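Local coordinates for protein erythrocyte binding antigen 140 (Plasmodium falciparum, PDB 4GF2) that probably binds a host receptor on the erythrocyte surface, sialic acid-bearing glycophorin C, through two Duffy-binding-like domains during invasion by the parasite, at residues 569-572 against 573-576; 488-491 against 492-496; 117-120 against 121-125. The protein carries 3 engineered substitutions. All blocks are in the same frame, centred on the assembly; numbering follows the deposited sequence.

Contact 1 (569-572 against 573-576); sequences EKSK and ECKD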
# COMPACT_ATOMS: atom_id res chain seq x y z
N GLU A 569 -31.98 -27.33 -11.32
CA GLU A 569 -32.44 -26.05 -10.79
C GLU A 569 -31.39 -24.95 -10.95
O GLU A 569 -31.63 -23.94 -11.61
CB GLU A 569 -32.82 -26.19 -9.32
CG GLU A 569 -34.08 -27.00 -9.08
CD GLU A 569 -34.54 -26.96 -7.64
OE1 GLU A 569 -33.77 -26.48 -6.78
OE2 GLU A 569 -35.68 -27.40 -7.36
N LYS A 570 -30.23 -25.16 -10.33
CA LYS A 570 -29.16 -24.16 -10.33
C LYS A 570 -28.53 -23.96 -11.71
O LYS A 570 -28.07 -22.87 -12.04
CB LYS A 570 -28.08 -24.53 -9.32
CG LYS A 570 -28.52 -24.41 -7.87
CD LYS A 570 -28.66 -22.95 -7.45
CE LYS A 570 -28.97 -22.82 -5.97
NZ LYS A 570 -28.97 -21.41 -5.52
N SER A 571 -28.51 -25.02 -12.51
CA SER A 571 -27.92 -24.97 -13.85
C SER A 571 -28.96 -24.61 -14.90
O SER A 571 -29.66 -25.49 -15.42
CB SER A 571 -27.26 -26.30 -14.20
OG SER A 571 -26.20 -26.61 -13.30
N LYS A 572 -29.06 -23.32 -15.23
CA LYS A 572 -29.98 -22.85 -16.26
C LYS A 572 -29.86 -23.68 -17.53
O LYS A 572 -30.86 -24.11 -18.10
CB LYS A 572 -29.69 -21.39 -16.60
CG LYS A 572 -30.46 -20.37 -15.78
CD LYS A 572 -30.35 -18.99 -16.42
CE LYS A 572 -30.61 -17.87 -15.42
NZ LYS A 572 -30.35 -16.54 -16.03
N GLU A 573 -28.62 -23.89 -17.97
CA GLU A 573 -28.35 -24.57 -19.23
C GLU A 573 -28.97 -25.97 -19.29
O GLU A 573 -29.15 -26.53 -20.37
CB GLU A 573 -26.84 -24.69 -19.44
CG GLU A 573 -26.42 -24.77 -20.89
CD GLU A 573 -26.47 -23.43 -21.59
OE1 GLU A 573 -26.98 -22.46 -20.99
OE2 GLU A 573 -26.00 -23.34 -22.75
N CYS A 574 -29.29 -26.53 -18.13
CA CYS A 574 -29.88 -27.86 -18.05
C CYS A 574 -31.39 -27.81 -17.83
O CYS A 574 -32.02 -28.83 -17.57
CB CYS A 574 -29.23 -28.66 -16.91
SG CYS A 574 -27.43 -28.61 -16.91
N LYS A 575 -31.96 -26.62 -17.93
CA LYS A 575 -33.39 -26.42 -17.67
C LYS A 575 -34.25 -27.36 -18.51
O LYS A 575 -35.33 -27.77 -18.08
CB LYS A 575 -33.78 -24.97 -17.96
CG LYS A 575 -35.28 -24.69 -17.83
CD LYS A 575 -35.64 -23.31 -18.35
CE LYS A 575 -37.15 -23.12 -18.38
NZ LYS A 575 -37.53 -21.83 -19.02
N ASP A 576 -33.76 -27.70 -19.70
CA ASP A 576 -34.55 -28.48 -20.65
C ASP A 576 -34.07 -29.93 -20.72
O ASP A 576 -34.43 -30.66 -21.64
CB ASP A 576 -34.46 -27.85 -22.04
CG ASP A 576 -33.67 -26.56 -22.04
OD1 ASP A 576 -32.42 -26.62 -22.09
OD2 ASP A 576 -34.29 -25.47 -22.00
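Peptide planes are the flat groups that meet here: the N-H of Cys574 reaches Ser571 O from above the carbonyl plane, 53° out of it, and the N-H of Lys575 meets Lys572 O in much the same way. Neither donor uses a carbonyl lone pair. Both bonds span three residues, Cys574 N to Ser571 O at 2.9 Å and Lys575 N to Lys572 O at 2.7 Å, so the chain is wound more tightly than in an alpha-helix. The beta carbons lie close to the same two carbonyl oxygens: Lys575 CB is 3.0 Å from Lys572 O, and Cys574 CB 3.5 Å from Ser571 O. The side chains touch where Ser571 CB meets Cys574 SG at 3.6 Å. Cys574 keeps SG beside its own backbone N (chi1 -49°), alongside Ser571. Ser571, just past helix 563-570, is the first residue to leave helical backbone angles, and a short 3-10 turn follows. The disulfide from Cys574 to Cys491 ties this turn to the long helix 478-508, as part of the disulfide-rich Duffy-binding-like architecture. Polar groups reinforce the attachment to that helix: the buried Ser571 bonds through OG to the backbone oxygen of Lys484, Asp488 OD1 accepts the N-H of Glu573 near the start of the turn, and Glu573, bent at chi2, sends its carboxylate to Lys495 in a salt bridge through OE2. Lys572 and Lys575 run out as largely extended, exposed chains.

Contact 2 (488-491 against 492-496); sequences DDFC and EKRKE
From Asp488 to Lys495 the backbone is regular alpha-helix, each N-H of 492-495 bonding to the carbonyl four residues earlier, as with Lys493 N to Asp489 O at 3.1 Å. Beside this bond Lys493 folds back: chi1 (-58°) sets CG beside the backbone N, 3.1 Å from Asp489 O, and the bend at chi2 (-46°) brings CE to 3.8 Å from Asp489 OD1. The aliphatic part of the lysine thus crosses the aspartate, but Lys493 NZ stays 4.9 Å from Asp489 OD1. The amine instead makes long salt bridges to Glu492 OE2 and Glu496 OE1, while Glu492 OE2 has its main salt-bridge partner in Lys386. Asp489 OD2 is bonded to the indole NE1 of Trp326. On another flank, Phe490 and Arg494 run side by side in the same direction, with CZ of the ring 4.2 Å from CD of the arginine. Trp486 and Phe584 also meet this buried ring, and Ile529 of helix 518-548 touches both Phe490 and Arg494. The helix of this Duffy-binding-like domain therefore has an apolar flank built from Phe490 and the arginine methylenes, and a charged flank where one lysine in long salt bridges to two carboxylates probably contributes weak, poorly directed attraction.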
# COMPACT_ATOMS: atom_id res chain seq x y z
N ASP A 488 -23.84 -26.68 -16.16
CA ASP A 488 -24.03 -25.75 -17.27
C ASP A 488 -23.07 -26.05 -18.41
O ASP A 488 -23.44 -25.97 -19.58
CB ASP A 488 -23.84 -24.31 -16.81
CG ASP A 488 -24.99 -23.81 -15.95
OD1 ASP A 488 -26.10 -24.36 -16.07
OD2 ASP A 488 -24.77 -22.87 -15.16
N ASP A 489 -21.84 -26.40 -18.06
CA ASP A 489 -20.82 -26.71 -19.06
C ASP A 489 -21.19 -27.98 -19.81
O ASP A 489 -21.04 -28.05 -21.02
CB ASP A 489 -19.45 -26.86 -18.39
CG ASP A 489 -18.36 -27.21 -19.38
OD1 ASP A 489 -18.01 -26.34 -20.21
OD2 ASP A 489 -17.84 -28.35 -19.33
N PHE A 490 -21.67 -28.97 -19.07
CA PHE A 490 -22.04 -30.25 -19.66
C PHE A 490 -23.22 -30.10 -20.61
O PHE A 490 -23.14 -30.45 -21.78
CB PHE A 490 -22.37 -31.27 -18.57
CG PHE A 490 -23.06 -32.51 -19.08
CD1 PHE A 490 -22.36 -33.45 -19.82
CD2 PHE A 490 -24.40 -32.73 -18.81
CE1 PHE A 490 -22.99 -34.59 -20.29
CE2 PHE A 490 -25.04 -33.86 -19.28
CZ PHE A 490 -24.33 -34.79 -20.02
N CYS A 491 -24.32 -29.58 -20.08
CA CYS A 491 -25.53 -29.38 -20.87
C CYS A 491 -25.23 -28.58 -22.14
O CYS A 491 -25.71 -28.91 -23.22
CB CYS A 491 -26.61 -28.68 -20.04
SG CYS A 491 -27.18 -29.66 -18.64
N GLU A 492 -24.44 -27.52 -21.99
CA GLU A 492 -24.09 -26.67 -23.12
C GLU A 492 -23.39 -27.48 -24.21
O GLU A 492 -23.85 -27.52 -25.35
CB GLU A 492 -23.20 -25.51 -22.68
CG GLU A 492 -22.76 -24.60 -23.81
CD GLU A 492 -21.86 -23.46 -23.34
OE1 GLU A 492 -21.50 -23.44 -22.15
OE2 GLU A 492 -21.53 -22.58 -24.17
N LYS A 493 -22.29 -28.12 -23.85
CA LYS A 493 -21.48 -28.85 -24.82
C LYS A 493 -22.26 -30.02 -25.41
O LYS A 493 -22.00 -30.46 -26.53
CB LYS A 493 -20.17 -29.33 -24.20
CG LYS A 493 -19.30 -28.20 -23.63
CD LYS A 493 -19.19 -27.02 -24.58
CE LYS A 493 -18.42 -25.87 -23.95
NZ LYS A 493 -18.40 -24.66 -24.82
N ARG A 494 -23.22 -30.54 -24.65
CA ARG A 494 -24.08 -31.60 -25.15
C ARG A 494 -24.97 -31.03 -26.25
O ARG A 494 -25.07 -31.61 -27.33
CB ARG A 494 -24.94 -32.19 -24.03
CG ARG A 494 -25.84 -33.31 -24.49
CD ARG A 494 -26.65 -33.90 -23.35
NE ARG A 494 -27.75 -34.73 -23.83
CZ ARG A 494 -27.65 -36.03 -24.11
NH1 ARG A 494 -26.50 -36.67 -23.97
NH2 ARG A 494 -28.72 -36.68 -24.55
N LYS A 495 -25.61 -29.90 -25.97
CA LYS A 495 -26.40 -29.21 -26.98
C LYS A 495 -25.58 -29.01 -28.25
O LYS A 495 -26.04 -29.29 -29.35
CB LYS A 495 -26.88 -27.84 -26.47
CG LYS A 495 -28.22 -27.87 -25.76
CD LYS A 495 -28.97 -26.55 -25.95
CE LYS A 495 -28.16 -25.35 -25.46
NZ LYS A 495 -27.92 -25.39 -24.00
N GLU A 496 -24.36 -28.53 -28.07
CA GLU A 496 -23.46 -28.28 -29.19
C GLU A 496 -23.25 -29.55 -30.01
O GLU A 496 -23.35 -29.53 -31.24
CB GLU A 496 -22.12 -27.76 -28.68
CG GLU A 496 -21.12 -27.42 -29.77
CD GLU A 496 -19.83 -26.85 -29.21
OE1 GLU A 496 -19.74 -26.68 -27.97
OE2 GLU A 496 -18.91 -26.57 -30.01

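Contact 3 (117-120 against 121-125); sequences GYIN and KKFSD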
# COMPACT_ATOMS: atom_id res chain seq x y z
N GLY A 117 15.65 27.39 34.08
CA GLY A 117 15.24 27.66 35.45
C GLY A 117 16.39 28.10 36.33
O GLY A 117 16.24 28.97 37.19
N TYR A 118 17.55 27.50 36.12
CA TYR A 118 18.75 27.84 36.88
C TYR A 118 19.21 29.26 36.54
O TYR A 118 19.53 30.05 37.43
CB TYR A 118 19.86 26.84 36.57
CG TYR A 118 21.10 27.01 37.42
CD1 TYR A 118 21.01 27.11 38.80
CD2 TYR A 118 22.36 27.04 36.84
CE1 TYR A 118 22.15 27.25 39.58
CE2 TYR A 118 23.50 27.19 37.61
CZ TYR A 118 23.39 27.30 38.98
OH TYR A 118 24.52 27.44 39.74
N ILE A 119 19.26 29.57 35.25
CA ILE A 119 19.68 30.90 34.81
C ILE A 119 18.75 31.96 35.39
O ILE A 119 19.20 33.02 35.82
CB ILE A 119 19.72 31.00 33.27
CG1 ILE A 119 20.94 30.25 32.73
CG2 ILE A 119 19.78 32.45 32.82
CD1 ILE A 119 21.00 30.14 31.22
N ASN A 120 17.45 31.68 35.41
CA ASN A 120 16.48 32.60 36.00
C ASN A 120 16.72 32.80 37.49
O ASN A 120 16.59 33.91 38.01
CB ASN A 120 15.05 32.12 35.77
CG ASN A 120 14.60 32.32 34.34
OD1 ASN A 120 15.17 33.13 33.61
ND2 ASN A 120 13.56 31.60 33.94
N LYS A 121 17.06 31.71 38.18
CA LYS A 121 17.30 31.78 39.62
C LYS A 121 18.53 32.63 39.90
O LYS A 121 18.56 33.40 40.86
CB LYS A 121 17.46 30.37 40.19
CG LYS A 121 17.61 30.32 41.70
CD LYS A 121 19.07 30.31 42.12
CE LYS A 121 19.22 30.42 43.63
NZ LYS A 121 20.64 30.30 44.06
N LYS A 122 19.56 32.49 39.07
CA LYS A 122 20.78 33.25 39.26
C LYS A 122 20.55 34.73 38.99
O LYS A 122 21.09 35.59 39.68
CB LYS A 122 21.90 32.72 38.37
CG LYS A 122 22.34 31.31 38.70
CD LYS A 122 22.59 31.13 40.20
CE LYS A 122 23.60 32.14 40.73
NZ LYS A 122 23.88 31.94 42.18
N PHE A 123 19.73 35.03 37.98
CA PHE A 123 19.42 36.41 37.67
C PHE A 123 18.50 37.01 38.74
O PHE A 123 18.48 38.22 38.94
CB PHE A 123 18.82 36.54 36.27
CG PHE A 123 19.84 36.87 35.21
CD1 PHE A 123 20.63 35.87 34.66
CD2 PHE A 123 20.01 38.17 34.77
CE1 PHE A 123 21.58 36.17 33.69
CE2 PHE A 123 20.95 38.48 33.80
CZ PHE A 123 21.74 37.48 33.26
N SER A 124 17.75 36.16 39.43
CA SER A 124 17.01 36.59 40.61
C SER A 124 17.98 37.07 41.67
O SER A 124 17.76 38.10 42.32
CB SER A 124 16.16 35.45 41.19
OG SER A 124 14.89 35.39 40.58
N ASP A 125 19.07 36.33 41.85
CA ASP A 125 20.09 36.69 42.82
C ASP A 125 20.84 37.95 42.38
O ASP A 125 21.07 38.86 43.18
CB ASP A 125 21.08 35.54 43.01
CG ASP A 125 20.41 34.26 43.49
OD1 ASP A 125 19.32 34.36 44.10
OD2 ASP A 125 20.97 33.17 43.26
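Lys121 bonds through its backbone N to Gly117 O at 3.0 Å, the first of four successive alpha-helical bonds across 117-124. Its CB lies against the carbonyls of Gly117 and Tyr118, and the chain then turns at chi2 toward Asp125. Lys122 lies alongside Tyr118, pointing the same way: CG sits over one face of the phenol, offset toward its rim, in a CH-pi contact 4.2 Å from the ring centroid, and CD reaches Tyr118 CE1 at 4.0 Å. Chi1 (-66°) sets CG and chi2 (-48°) CD by the ring, and the bend at chi3 turns the end of the chain. The phenol is held at its far end by OH bonding to Ser51 O, and Leu53 touches both side chains. Phe123 turns inward, with Ile119 O in the plane of its ring at the edge and Ile119 CG2 at 4.0 Å from CD1; Phe59 and Tyr126 meet this ring edge-to-face. Ser124 N bonds to Asn120 O and Ser124 OG to Glu129 O, while Asn120 OD1 accepts Lys139 NZ. Asp125 receives Lys121 NZ on the syn lone pair of OD2 at 3.0 Å, and Lys122 NZ on the same oxygen more weakly at 3.3 Å. Two ammonium groups gathered on one oxygen should favour the ionised carboxylate and probably restrain Lys121, and Lys122 less firmly, beside the helix of this first Duffy-binding-like domain.

Contacts 1 and 2 are neighbours, their centres 10 Å apart, and form two halves of one junction: the Cys574 SG to Cys491 SG disulfide, at 2.0 Å, joins the turn of 571-575 to helix 478-508, and the salt bridge from Glu573 OE2 to Lys495 NZ, at 3.1 Å, lies one helical turn further along. Contact 3 belongs to the other Duffy-binding-like domain. Its centre is 93 Å from that of contact 1 and 96 Å from that of contact 2, with nearest atoms about 77 Å and 81 Å apart, so no direct interaction links them. A glycerol, probably from the crystallisation liquor, lies about 3 Å from the Ile119 side chain in contact 3.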